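Local coordinates for protein oxidoreductase (Methanosarcina mazei, PDB 3KA7) that binds flavin-adenine dinucleotide and probably works as an oxidoreductase of the flavin-containing amine oxidase family, its substrate not established, at residues G36-N41 / E373-R378; L57-G62 / E408-A413; S75-R80 / I190-C195; V79-T84 / G294-L299. All coordinates share one frame; numbering follows the deposited sequence.

Contact 1: residues G36-N41 / E373-R378; sequences GGRFTN and EWPVNR. With FAD (flavin-adenine dinucleotide), chain B.
The backbones of two irregular loops come nearest at R38 and W374, CA to CA 8.1 Å. On one side the chain makes a type II' beta turn from G36 to F39, closed by F39 N donating to G36 O at 2.9 Å. This turn brings R38 N straight at the FAD pyrophosphate: R38 N meets FAD O2A at 2.7 Å, with the N-H...O angle at 180°. G37 has a positive phi, and a CB there would collide with the same phosphate oxygen. The side chain of R38 then runs across to the second loop. Its CG lies over the face of the W374 six-membered ring, 3.7 Å from the centroid, a CH-pi contact, while the two side chains run antiparallel alongside each other. A bend at chi3 (-75°) sets the guanidinium between P375 CD over one face and FAD C5' over the other. NH1 of R38 gives a hydrogen bond to P375 O at 2.9 Å from above the carbonyl plane, and NH2 gives one to FAD O1A at 2.7 Å. The guanidinium of R378 stands at 86° to that of R38 and reaches the same oxygen; its short NH1 distance is doubtful, and the bond from R378 NH2 to FAD O1A, 2.9 Å, is weak. The two arginines probably offset part of the negative charge on the PA phosphate. R38 NH1 has a second partner in D399, a salt bridge. The loops follow strands 25-29 and 362-370, and F39 packs on helices 195-208 and 408-421.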
# COMPACT_ATOMS: atom_id res chain seq x y z
N GLY A 36 6.82 -6.95 10.97
CA GLY A 36 5.74 -6.14 10.42
C GLY A 36 6.18 -5.28 9.26
O GLY A 36 5.35 -4.85 8.45
N GLY A 37 7.49 -5.02 9.16
CA GLY A 37 8.00 -4.19 8.07
C GLY A 37 7.26 -2.86 8.03
O GLY A 37 7.13 -2.19 9.06
N ARG A 38 6.79 -2.48 6.85
CA ARG A 38 6.09 -1.20 6.68
C ARG A 38 4.60 -1.27 7.03
O ARG A 38 3.82 -0.40 6.65
CB ARG A 38 6.31 -0.66 5.27
CG ARG A 38 7.76 -0.20 5.03
CD ARG A 38 8.04 0.09 3.54
NE ARG A 38 8.15 -1.17 2.81
CZ ARG A 38 7.59 -1.40 1.63
NH1 ARG A 38 6.86 -0.46 1.04
NH2 ARG A 38 7.73 -2.59 1.07
N PHE A 39 4.21 -2.30 7.78
CA PHE A 39 2.81 -2.49 8.16
C PHE A 39 2.66 -2.85 9.63
O PHE A 39 2.04 -3.87 9.97
CB PHE A 39 2.17 -3.59 7.31
CG PHE A 39 0.66 -3.50 7.21
CD1 PHE A 39 0.06 -2.70 6.26
CD2 PHE A 39 -0.16 -4.26 8.04
CE1 PHE A 39 -1.33 -2.63 6.15
CE2 PHE A 39 -1.54 -4.19 7.95
CZ PHE A 39 -2.13 -3.38 7.01
N THR A 40 3.24 -2.05 10.51
CA THR A 40 3.05 -2.29 11.94
C THR A 40 3.02 -0.96 12.68
O THR A 40 3.09 0.11 12.07
CB THR A 40 4.10 -3.23 12.51
OG1 THR A 40 3.69 -3.68 13.81
CG2 THR A 40 5.43 -2.53 12.58
N ASN A 41 2.89 -1.01 14.00
CA ASN A 41 2.70 0.23 14.76
C ASN A 41 4.02 0.79 15.27
O ASN A 41 4.98 0.05 15.45
CB ASN A 41 1.75 0.00 15.95
CG ASN A 41 0.32 -0.28 15.53
OD1 ASN A 41 0.05 -0.61 14.37
ND2 ASN A 41 -0.60 -0.17 16.47
N GLU A 373 14.83 2.40 -0.96
CA GLU A 373 14.89 1.08 -0.33
C GLU A 373 13.84 0.85 0.77
O GLU A 373 13.70 -0.27 1.27
CB GLU A 373 16.28 0.78 0.25
CG GLU A 373 17.40 0.78 -0.78
CD GLU A 373 18.77 0.50 -0.16
OE1 GLU A 373 19.00 0.84 1.02
OE2 GLU A 373 19.61 -0.06 -0.87
N TRP A 374 13.13 1.90 1.15
CA TRP A 374 12.05 1.79 2.14
C TRP A 374 10.94 2.70 1.63
O TRP A 374 10.70 3.79 2.17
CB TRP A 374 12.55 2.23 3.52
CG TRP A 374 11.74 1.80 4.73
CD1 TRP A 374 11.06 2.62 5.58
CD2 TRP A 374 11.60 0.47 5.26
NE1 TRP A 374 10.48 1.88 6.59
CE2 TRP A 374 10.80 0.56 6.41
CE3 TRP A 374 12.05 -0.78 4.85
CZ2 TRP A 374 10.45 -0.56 7.18
CZ3 TRP A 374 11.70 -1.90 5.61
CH2 TRP A 374 10.90 -1.78 6.75
N PRO A 375 10.28 2.28 0.54
CA PRO A 375 9.40 3.15 -0.24
C PRO A 375 7.94 2.99 0.15
O PRO A 375 7.62 2.29 1.10
CB PRO A 375 9.58 2.60 -1.65
CG PRO A 375 9.72 1.09 -1.40
CD PRO A 375 10.46 0.96 -0.09
N VAL A 376 7.07 3.66 -0.59
CA VAL A 376 5.65 3.35 -0.50
C VAL A 376 5.39 1.95 -1.05
O VAL A 376 4.85 1.11 -0.34
CB VAL A 376 4.77 4.39 -1.17
CG1 VAL A 376 3.32 3.91 -1.15
CG2 VAL A 376 4.90 5.74 -0.44
N ASN A 377 5.75 1.70 -2.32
CA ASN A 377 5.77 0.33 -2.89
C ASN A 377 7.11 0.09 -3.57
O ASN A 377 7.65 1.00 -4.16
CB ASN A 377 4.71 0.16 -3.99
CG ASN A 377 3.29 0.06 -3.45
OD1 ASN A 377 3.06 -0.18 -2.26
ND2 ASN A 377 2.33 0.25 -4.34
N ARG A 378 7.63 -1.13 -3.51
CA ARG A 378 8.90 -1.46 -4.19
C ARG A 378 8.77 -1.47 -5.71
O ARG A 378 9.76 -1.26 -6.43
CB ARG A 378 9.45 -2.79 -3.64
CG ARG A 378 9.80 -2.69 -2.17
CD ARG A 378 10.79 -3.77 -1.73
NE ARG A 378 11.38 -3.42 -0.43
CZ ARG A 378 10.78 -3.69 0.69
NH1 ARG A 378 9.61 -4.31 0.62
NH2 ARG A 378 11.30 -3.35 1.88
PA FAD B . 7.97 -5.06 3.87
O1A FAD B . 8.82 -4.43 2.79
O2A FAD B . 7.13 -4.11 4.70
O5B FAD B . 8.90 -5.91 4.85
C5B FAD B . 10.15 -6.41 4.39
C4B FAD B . 10.85 -6.92 5.65
O4B FAD B . 12.08 -7.54 5.34
C3B FAD B . 11.15 -5.76 6.61
O3B FAD B . 10.59 -6.03 7.89
C2B FAD B . 12.68 -5.72 6.67
O2B FAD B . 13.18 -5.32 7.93
C1B FAD B . 13.06 -7.15 6.31
N9A FAD B . 14.38 -7.31 5.68
C8A FAD B . 14.98 -6.54 4.71
N7A FAD B . 16.18 -7.12 4.40
C5A FAD B . 16.32 -8.23 5.18
C6A FAD B . 17.33 -9.17 5.30
N6A FAD B . 18.38 -9.14 4.48
N1A FAD B . 17.18 -10.21 6.20
C2A FAD B . 16.04 -10.32 6.97
N3A FAD B . 15.04 -9.38 6.85
C4A FAD B . 15.19 -8.36 5.97
N1 FAD B . -0.88 -0.14 2.28
C2 FAD B . -2.23 -0.31 2.51
O2 FAD B . -2.79 -1.37 2.18
N3 FAD B . -2.96 0.72 3.08
C4 FAD B . -2.34 1.92 3.42
O4 FAD B . -2.98 2.84 3.93
C4X FAD B . -0.98 2.09 3.18
N5 FAD B . -0.37 3.29 3.50
C5X FAD B . 0.99 3.44 3.27
C6 FAD B . 1.63 4.63 3.60
C7 FAD B . 3.00 4.78 3.38
C7M FAD B . 3.66 6.08 3.75
C8 FAD B . 3.71 3.72 2.83
C8M FAD B . 5.19 3.84 2.58
C9 FAD B . 3.08 2.53 2.49
C9A FAD B . 1.71 2.38 2.72
N10 FAD B . 1.07 1.20 2.38
C10 FAD B . -0.26 1.04 2.61
C1' FAD B . 1.81 0.09 1.70
C2' FAD B . 2.18 -0.97 2.74
O2' FAD B . 2.72 -0.33 3.89
C3' FAD B . 3.19 -1.94 2.13
O3' FAD B . 2.74 -2.32 0.84
C4' FAD B . 3.44 -3.21 2.93
O4' FAD B . 3.68 -2.95 4.30
C5' FAD B . 4.70 -3.85 2.34
O5' FAD B . 4.78 -5.16 2.85
P FAD B . 5.82 -6.19 2.24
O1P FAD B . 5.21 -7.57 2.26
O2P FAD B . 6.35 -5.74 0.90
O3P FAD B . 7.06 -6.25 3.28

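Contact 2: residues L57-G62 / E408-A413; sequences LPNGPG and EVEGVA. With FAD (flavin-adenine dinucleotide), chain B.
The carboxylate of E410 and the side-chain amide of N59 are turned 50° against each other, with N59 OD1 coming within 3.2 Å of E410 CG. The carboxylate oxygen OE2 is met on its anti side, somewhat out of plane, by the backbone of the type I turn L57 to G60: N59 N donates to E410 OE2 at 2.8 Å. A water lies 2.8 Å from the same OE2 and 2.7 Å from G60 O, bridging the turn to the acid. E410 CG, beside the backbone N (chi1 -51°), lies 3.7 Å from P58 CB, and the bend at chi2 turns the carboxylate toward the N59 backbone amide. OE1 of E410 accepts from L65 N, so both oxygens of the buried carboxylate are held; N59 ND2 goes elsewhere, to G186 O. With an alanine at E410, the amides of N59 and L65 would probably lose their acceptor and the turn would be less firmly fixed on the helix. Beside this polar patch, the side chains of L57 and V409 cross at roughly a right angle, CD2 of L57 about 3.8 Å from CG2 of V409, though that methyl is modelled too close to FAD O2 for its place to be sure. V409 N donates to FAD O2 at 3.0 Å, with the same doubt; P58 flanks this end of the flavin. The contact joins the loop between strand 47-50 and helix 64-71 to the first turns of helix 408-421, with L65 of helix 64-71 touching both L57 and V409.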
# COMPACT_ATOMS: atom_id res chain seq x y z
N LEU A 57 -7.05 -0.83 5.39
CA LEU A 57 -7.07 -1.80 4.28
C LEU A 57 -7.90 -1.23 3.13
O LEU A 57 -9.02 -0.76 3.34
CB LEU A 57 -7.70 -3.13 4.72
CG LEU A 57 -7.04 -3.89 5.88
CD1 LEU A 57 -7.72 -5.25 6.10
CD2 LEU A 57 -5.56 -4.07 5.64
N PRO A 58 -7.34 -1.26 1.91
CA PRO A 58 -8.02 -0.67 0.76
C PRO A 58 -9.42 -1.25 0.51
O PRO A 58 -10.35 -0.52 0.10
CB PRO A 58 -7.08 -1.00 -0.40
CG PRO A 58 -5.73 -1.02 0.24
CD PRO A 58 -5.97 -1.69 1.58
N ASN A 59 -9.59 -2.55 0.74
CA ASN A 59 -10.90 -3.18 0.56
C ASN A 59 -11.53 -3.65 1.88
O ASN A 59 -12.45 -4.48 1.88
CB ASN A 59 -10.82 -4.34 -0.43
CG ASN A 59 -10.45 -3.91 -1.84
OD1 ASN A 59 -9.41 -4.29 -2.36
ND2 ASN A 59 -11.33 -3.14 -2.49
N GLY A 60 -11.02 -3.12 2.99
CA GLY A 60 -11.64 -3.32 4.30
C GLY A 60 -11.85 -4.78 4.64
O GLY A 60 -10.96 -5.60 4.42
N PRO A 61 -13.03 -5.12 5.19
CA PRO A 61 -13.31 -6.49 5.60
C PRO A 61 -13.65 -7.42 4.45
O PRO A 61 -13.82 -8.61 4.68
CB PRO A 61 -14.53 -6.33 6.51
CG PRO A 61 -15.23 -5.16 5.98
CD PRO A 61 -14.13 -4.20 5.57
N GLY A 62 -13.75 -6.90 3.23
CA GLY A 62 -14.20 -7.72 2.10
C GLY A 62 -13.16 -8.16 1.09
O GLY A 62 -13.47 -8.91 0.16
N GLU A 408 -2.27 -1.65 -3.05
CA GLU A 408 -1.44 -1.77 -1.84
C GLU A 408 -1.45 -3.17 -1.23
O GLU A 408 -1.16 -4.14 -1.92
CB GLU A 408 -1.84 -0.71 -0.81
CG GLU A 408 -1.85 0.75 -1.33
CD GLU A 408 -0.45 1.31 -1.59
OE1 GLU A 408 0.55 0.68 -1.18
OE2 GLU A 408 -0.36 2.40 -2.19
N VAL A 409 -1.81 -3.31 0.05
CA VAL A 409 -1.76 -4.66 0.66
C VAL A 409 -2.73 -5.69 0.09
O VAL A 409 -2.53 -6.89 0.25
CB VAL A 409 -1.82 -4.65 2.21
CG1 VAL A 409 -0.67 -3.80 2.78
CG2 VAL A 409 -3.17 -4.16 2.71
N GLU A 410 -3.78 -5.24 -0.60
CA GLU A 410 -4.66 -6.17 -1.29
C GLU A 410 -3.86 -6.83 -2.42
O GLU A 410 -3.94 -8.05 -2.65
CB GLU A 410 -5.91 -5.47 -1.83
CG GLU A 410 -6.67 -4.61 -0.80
CD GLU A 410 -7.29 -5.39 0.35
OE1 GLU A 410 -7.20 -6.65 0.37
OE2 GLU A 410 -7.88 -4.74 1.24
N GLY A 411 -3.05 -6.03 -3.11
CA GLY A 411 -2.13 -6.58 -4.10
C GLY A 411 -1.09 -7.49 -3.48
O GLY A 411 -0.74 -8.51 -4.06
N VAL A 412 -0.59 -7.13 -2.31
CA VAL A 412 0.37 -8.00 -1.63
C VAL A 412 -0.28 -9.35 -1.36
O VAL A 412 0.30 -10.40 -1.65
CB VAL A 412 0.85 -7.39 -0.30
CG1 VAL A 412 1.66 -8.43 0.50
CG2 VAL A 412 1.68 -6.14 -0.56
N ALA A 413 -1.51 -9.32 -0.84
CA ALA A 413 -2.23 -10.57 -0.55
C ALA A 413 -2.44 -11.43 -1.81
O ALA A 413 -2.20 -12.64 -1.79
CB ALA A 413 -3.57 -10.25 0.12
PA FAD B . 7.97 -5.06 3.87
O1A FAD B . 8.82 -4.43 2.79
O2A FAD B . 7.13 -4.11 4.70
O5B FAD B . 8.90 -5.91 4.85
C5B FAD B . 10.15 -6.41 4.39
C4B FAD B . 10.85 -6.92 5.65
O4B FAD B . 12.08 -7.54 5.34
C3B FAD B . 11.15 -5.76 6.61
O3B FAD B . 10.59 -6.03 7.89
C2B FAD B . 12.68 -5.72 6.67
O2B FAD B . 13.18 -5.32 7.93
C1B FAD B . 13.06 -7.15 6.31
N9A FAD B . 14.38 -7.31 5.68
C8A FAD B . 14.98 -6.54 4.71
N7A FAD B . 16.18 -7.12 4.40
C5A FAD B . 16.32 -8.23 5.18
C6A FAD B . 17.33 -9.17 5.30
N6A FAD B . 18.38 -9.14 4.48
N1A FAD B . 17.18 -10.21 6.20
C2A FAD B . 16.04 -10.32 6.97
N3A FAD B . 15.04 -9.38 6.85
C4A FAD B . 15.19 -8.36 5.97
N1 FAD B . -0.88 -0.14 2.28
C2 FAD B . -2.23 -0.31 2.51
O2 FAD B . -2.79 -1.37 2.18
N3 FAD B . -2.96 0.72 3.08
C4 FAD B . -2.34 1.92 3.42
O4 FAD B . -2.98 2.84 3.93
C4X FAD B . -0.98 2.09 3.18
N5 FAD B . -0.37 3.29 3.50
C5X FAD B . 0.99 3.44 3.27
C6 FAD B . 1.63 4.63 3.60
C7 FAD B . 3.00 4.78 3.38
C7M FAD B . 3.66 6.08 3.75
C8 FAD B . 3.71 3.72 2.83
C8M FAD B . 5.19 3.84 2.58
C9 FAD B . 3.08 2.53 2.49
C9A FAD B . 1.71 2.38 2.72
N10 FAD B . 1.07 1.20 2.38
C10 FAD B . -0.26 1.04 2.61
C1' FAD B . 1.81 0.09 1.70
C2' FAD B . 2.18 -0.97 2.74
O2' FAD B . 2.72 -0.33 3.89
C3' FAD B . 3.19 -1.94 2.13
O3' FAD B . 2.74 -2.32 0.84
C4' FAD B . 3.44 -3.21 2.93
O4' FAD B . 3.68 -2.95 4.30
C5' FAD B . 4.70 -3.85 2.34
O5' FAD B . 4.78 -5.16 2.85
P FAD B . 5.82 -6.19 2.24
O1P FAD B . 5.21 -7.57 2.26
O2P FAD B . 6.35 -5.74 0.90
O3P FAD B . 7.06 -6.25 3.28
O HOH W 1 -9.20 -6.78 2.69

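Contact 3: residues S75-R80 / I190-C195; sequences SVNIVR and IPEGGC
Three backbone hydrogen bonds join residues 77-79 to 190-192 in a short antiparallel ladder. V79 and I190 form its hydrogen-bonded pair: I190 N gives to V79 O at 2.8 Å, in the carbonyl plane, and V79 N returns a bond to I190 O at 3.0 Å, from above that plane. I78 and P191 follow as the non-hydrogen-bonded pair, CA atoms 4.2 Å apart, a place where the proline needs no N-H for the partner strand. Beyond it E192 N points almost head-on at N77 O, 2.8 Å away, and P191 CA makes a CH...O contact with that carbonyl oxygen at 3.4 Å. Side chains add little polar strength. N77 and E192 both carry CG anti to the backbone N (chi1 -179° and -167°), which brings the amide and carboxylate together with planes 86° apart; the bond from N77 ND2 to E192 OE1, 3.4 Å, is weak. A second shell fixes the end of the ladder. The type II turn P191 to G194, closed by G194 N to P191 O at 2.9 Å, uses G193 at backbone angles where a CB would jam against the carbonyl O of E192, and G193 is held further by D317 and N41. The face of I78 and P191 is backed by L57, by A66 of helix 64-71 and by I198 of helix 195-208; I190, on the other face, touches A316. The contact therefore relies chiefly on main-chain bonds, with the weak amide-carboxylate bond of the exposed N77 and E192 likely to contribute little.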
# COMPACT_ATOMS: atom_id res chain seq x y z
N SER A 75 -7.49 -14.07 13.74
CA SER A 75 -8.60 -13.40 14.37
C SER A 75 -8.31 -11.92 14.54
O SER A 75 -7.44 -11.54 15.32
CB SER A 75 -8.88 -14.04 15.73
OG SER A 75 -9.87 -13.33 16.43
N VAL A 76 -9.02 -11.08 13.81
CA VAL A 76 -8.88 -9.64 13.98
C VAL A 76 -10.07 -8.91 13.39
O VAL A 76 -10.55 -9.26 12.31
CB VAL A 76 -7.56 -9.10 13.38
CG1 VAL A 76 -7.35 -9.62 11.98
CG2 VAL A 76 -7.55 -7.57 13.39
N ASN A 77 -10.56 -7.93 14.13
CA ASN A 77 -11.74 -7.17 13.76
C ASN A 77 -11.38 -6.10 12.76
O ASN A 77 -10.57 -5.22 13.06
CB ASN A 77 -12.35 -6.52 15.01
CG ASN A 77 -13.61 -5.74 14.70
OD1 ASN A 77 -14.41 -6.13 13.84
ND2 ASN A 77 -13.81 -4.63 15.41
N ILE A 78 -11.97 -6.16 11.57
CA ILE A 78 -11.80 -5.08 10.60
C ILE A 78 -13.14 -4.40 10.41
O ILE A 78 -14.12 -5.05 10.02
CB ILE A 78 -11.31 -5.59 9.24
CG1 ILE A 78 -10.04 -6.43 9.40
CG2 ILE A 78 -11.06 -4.42 8.30
CD1 ILE A 78 -9.64 -7.21 8.16
N VAL A 79 -13.20 -3.10 10.68
CA VAL A 79 -14.44 -2.36 10.53
C VAL A 79 -14.50 -1.67 9.17
O VAL A 79 -13.51 -1.08 8.72
CB VAL A 79 -14.63 -1.31 11.63
CG1 VAL A 79 -16.07 -0.81 11.61
CG2 VAL A 79 -14.29 -1.91 13.01
N ARG A 80 -15.66 -1.77 8.52
CA ARG A 80 -15.88 -1.09 7.25
C ARG A 80 -15.97 0.43 7.46
O ARG A 80 -16.72 0.90 8.32
CB ARG A 80 -17.14 -1.61 6.56
CG ARG A 80 -17.50 -0.91 5.27
CD ARG A 80 -16.48 -1.13 4.16
NE ARG A 80 -16.36 -2.54 3.78
CZ ARG A 80 -17.25 -3.21 3.05
NH1 ARG A 80 -18.35 -2.61 2.61
NH2 ARG A 80 -17.03 -4.49 2.75
N ILE A 190 -10.77 -0.40 8.66
CA ILE A 190 -9.69 -0.20 9.63
C ILE A 190 -9.60 -1.37 10.61
O ILE A 190 -10.58 -1.72 11.27
CB ILE A 190 -9.91 1.10 10.45
CG1 ILE A 190 -9.84 2.34 9.54
CG2 ILE A 190 -8.88 1.21 11.59
CD1 ILE A 190 -10.53 3.56 10.17
N PRO A 191 -8.42 -2.00 10.70
CA PRO A 191 -8.25 -3.09 11.66
C PRO A 191 -8.18 -2.57 13.11
O PRO A 191 -7.50 -1.58 13.39
CB PRO A 191 -6.90 -3.70 11.26
CG PRO A 191 -6.14 -2.55 10.68
CD PRO A 191 -7.17 -1.69 9.98
N GLU A 192 -8.86 -3.26 14.03
CA GLU A 192 -8.69 -2.95 15.44
C GLU A 192 -7.22 -3.12 15.82
O GLU A 192 -6.61 -4.13 15.48
CB GLU A 192 -9.56 -3.89 16.29
CG GLU A 192 -9.70 -3.45 17.74
CD GLU A 192 -10.57 -4.39 18.55
OE1 GLU A 192 -11.59 -4.89 18.02
OE2 GLU A 192 -10.24 -4.61 19.74
N GLY A 193 -6.67 -2.15 16.55
CA GLY A 193 -5.28 -2.18 16.96
C GLY A 193 -4.37 -1.57 15.90
O GLY A 193 -3.15 -1.53 16.07
N GLY A 194 -4.96 -1.10 14.81
CA GLY A 194 -4.18 -0.61 13.66
C GLY A 194 -3.45 -1.74 12.94
O GLY A 194 -3.79 -2.92 13.09
N CYS A 195 -2.43 -1.37 12.16
CA CYS A 195 -1.64 -2.35 11.42
C CYS A 195 -1.20 -3.50 12.32
O CYS A 195 -1.27 -4.67 11.92
CB CYS A 195 -0.40 -1.70 10.83
SG CYS A 195 -0.73 -0.57 9.48

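Contact 4: residues V79-T84 / G294-L299; sequences VRSEMT and GHTGVL
S81, E82 and T84 grip T296 to V298 where the chain passes from the two-stranded antiparallel sheet of 78-80 and 189-191 into the mixed sheet that holds 85-89 next to 298-300. All three direct hydrogen bonds pair a hydroxyl with the opposite backbone. S81 OG donates to T296 O at 2.6 Å, and E82 N donates to T296 OG1 at 2.9 Å. T296 offers that hydroxyl because OG1 sits between its own N and carbonyl carbon (chi1 55°). In T84 OG1 lies beside the backbone N (chi1 -78°) and accepts from V298 N at 3.1 Å; the side chains of T84 and V298 run side by side, and T84 CG2 is pressed to 3.1 Å from V298 O. Replacing T84 by alanine would probably leave V298 N without this acceptor and open a gap beside the V298 carbonyl. H295 turns the edge of its ring to its own loop: ND1 accepts from G297 N at 2.8 Å, in the ring plane, while NE2 bonds T85 OG1, so both nitrogens fix its rotation. The carbonyl oxygen of M83, a selenomethionine, lies over one ring face, 3.8 Å from H295 CE1. G297 is wedged against the E82 carbonyl, where a CB would collide. Finally, one water joins the two segments, 2.9 Å from R80 O and 2.7 Å from T296 OG1.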
# COMPACT_ATOMS: atom_id res chain seq x y z
N VAL A 79 -13.20 -3.10 10.68
CA VAL A 79 -14.44 -2.36 10.53
C VAL A 79 -14.50 -1.67 9.17
O VAL A 79 -13.51 -1.08 8.72
CB VAL A 79 -14.63 -1.31 11.63
CG1 VAL A 79 -16.07 -0.81 11.61
CG2 VAL A 79 -14.29 -1.91 13.01
N ARG A 80 -15.66 -1.77 8.52
CA ARG A 80 -15.88 -1.09 7.25
C ARG A 80 -15.97 0.43 7.46
O ARG A 80 -16.72 0.90 8.32
CB ARG A 80 -17.14 -1.61 6.56
CG ARG A 80 -17.50 -0.91 5.27
CD ARG A 80 -16.48 -1.13 4.16
NE ARG A 80 -16.36 -2.54 3.78
CZ ARG A 80 -17.25 -3.21 3.05
NH1 ARG A 80 -18.35 -2.61 2.61
NH2 ARG A 80 -17.03 -4.49 2.75
N SER A 81 -15.20 1.18 6.68
CA SER A 81 -15.20 2.64 6.79
C SER A 81 -16.49 3.25 6.25
O SER A 81 -17.15 2.67 5.38
CB SER A 81 -14.04 3.23 5.98
OG SER A 81 -12.77 2.88 6.50
N GLU A 82 -16.81 4.44 6.74
CA GLU A 82 -17.81 5.28 6.13
C GLU A 82 -17.30 5.71 4.76
O GLU A 82 -16.09 5.66 4.51
CB GLU A 82 -18.07 6.48 7.02
CG GLU A 82 -18.70 6.06 8.34
CD GLU A 82 -19.88 5.10 8.15
OE1 GLU A 82 -20.90 5.51 7.55
OE2 GLU A 82 -19.78 3.93 8.60
N MSE A 83 -18.22 6.08 3.88
CA MSE A 83 -17.86 6.48 2.51
C MSE A 83 -16.85 7.62 2.53
O MSE A 83 -16.96 8.58 3.31
CB MSE A 83 -19.10 6.86 1.66
CG MSE A 83 -18.82 7.29 0.18
SE MSE A 83 -17.73 5.98 -0.77
CE MSE A 83 -18.99 4.47 -0.77
N THR A 84 -15.86 7.50 1.67
CA THR A 84 -14.86 8.52 1.50
C THR A 84 -15.50 9.81 0.98
O THR A 84 -16.46 9.78 0.21
CB THR A 84 -13.77 8.01 0.55
OG1 THR A 84 -12.90 7.12 1.27
CG2 THR A 84 -12.97 9.18 -0.04
N GLY A 294 -13.47 13.62 10.68
CA GLY A 294 -14.79 13.43 11.27
C GLY A 294 -15.49 12.14 10.90
O GLY A 294 -16.66 11.95 11.23
N HIS A 295 -14.79 11.24 10.21
CA HIS A 295 -15.37 9.94 9.87
C HIS A 295 -14.27 8.91 9.67
O HIS A 295 -13.07 9.24 9.71
CB HIS A 295 -16.29 10.02 8.63
CG HIS A 295 -15.59 10.39 7.35
ND1 HIS A 295 -14.75 9.52 6.68
CD2 HIS A 295 -15.63 11.52 6.61
CE1 HIS A 295 -14.29 10.11 5.59
NE2 HIS A 295 -14.80 11.33 5.53
N THR A 296 -14.66 7.66 9.42
CA THR A 296 -13.70 6.55 9.37
C THR A 296 -13.20 6.20 7.97
O THR A 296 -12.58 5.15 7.78
CB THR A 296 -14.32 5.30 9.94
OG1 THR A 296 -15.54 5.04 9.25
CG2 THR A 296 -14.59 5.47 11.44
N GLY A 297 -13.48 7.06 6.99
CA GLY A 297 -13.03 6.84 5.62
C GLY A 297 -11.86 7.76 5.29
O GLY A 297 -11.11 8.18 6.18
N VAL A 298 -11.70 8.08 4.01
CA VAL A 298 -10.64 8.97 3.58
C VAL A 298 -11.25 10.32 3.19
O VAL A 298 -12.39 10.36 2.73
CB VAL A 298 -9.88 8.38 2.38
CG1 VAL A 298 -8.83 9.35 1.86
CG2 VAL A 298 -9.25 7.02 2.77
N LEU A 299 -10.52 11.40 3.43
CA LEU A 299 -10.85 12.71 2.88
C LEU A 299 -9.86 13.01 1.76
O LEU A 299 -8.70 13.30 2.02
CB LEU A 299 -10.74 13.80 3.96
CG LEU A 299 -10.99 15.26 3.54
CD1 LEU A 299 -12.48 15.43 3.21
CD2 LEU A 299 -10.55 16.24 4.64
O HOH W 2 -16.87 2.92 10.34

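How the contacts relate
Contacts 1 and 2 are buried and share the FAD. In contact 1 positive side chains and a backbone amide serve the pyrophosphate; in contact 2 a buried acid holds a turn beside the flavin. They touch through F39, which packs on both L57 and V409. Contacts 3 and 4 lie nearer the surface, about 16 and 17 Å from the chain centre to their own centres, and share V79 and R80 of strand 78-80. Contact 3 is mainly backbone ladder, contact 4 mainly hydroxyl to backbone. Contact 3 also links inward: N41 of contact 1 meets G193, and L57 of contact 2 packs on I78.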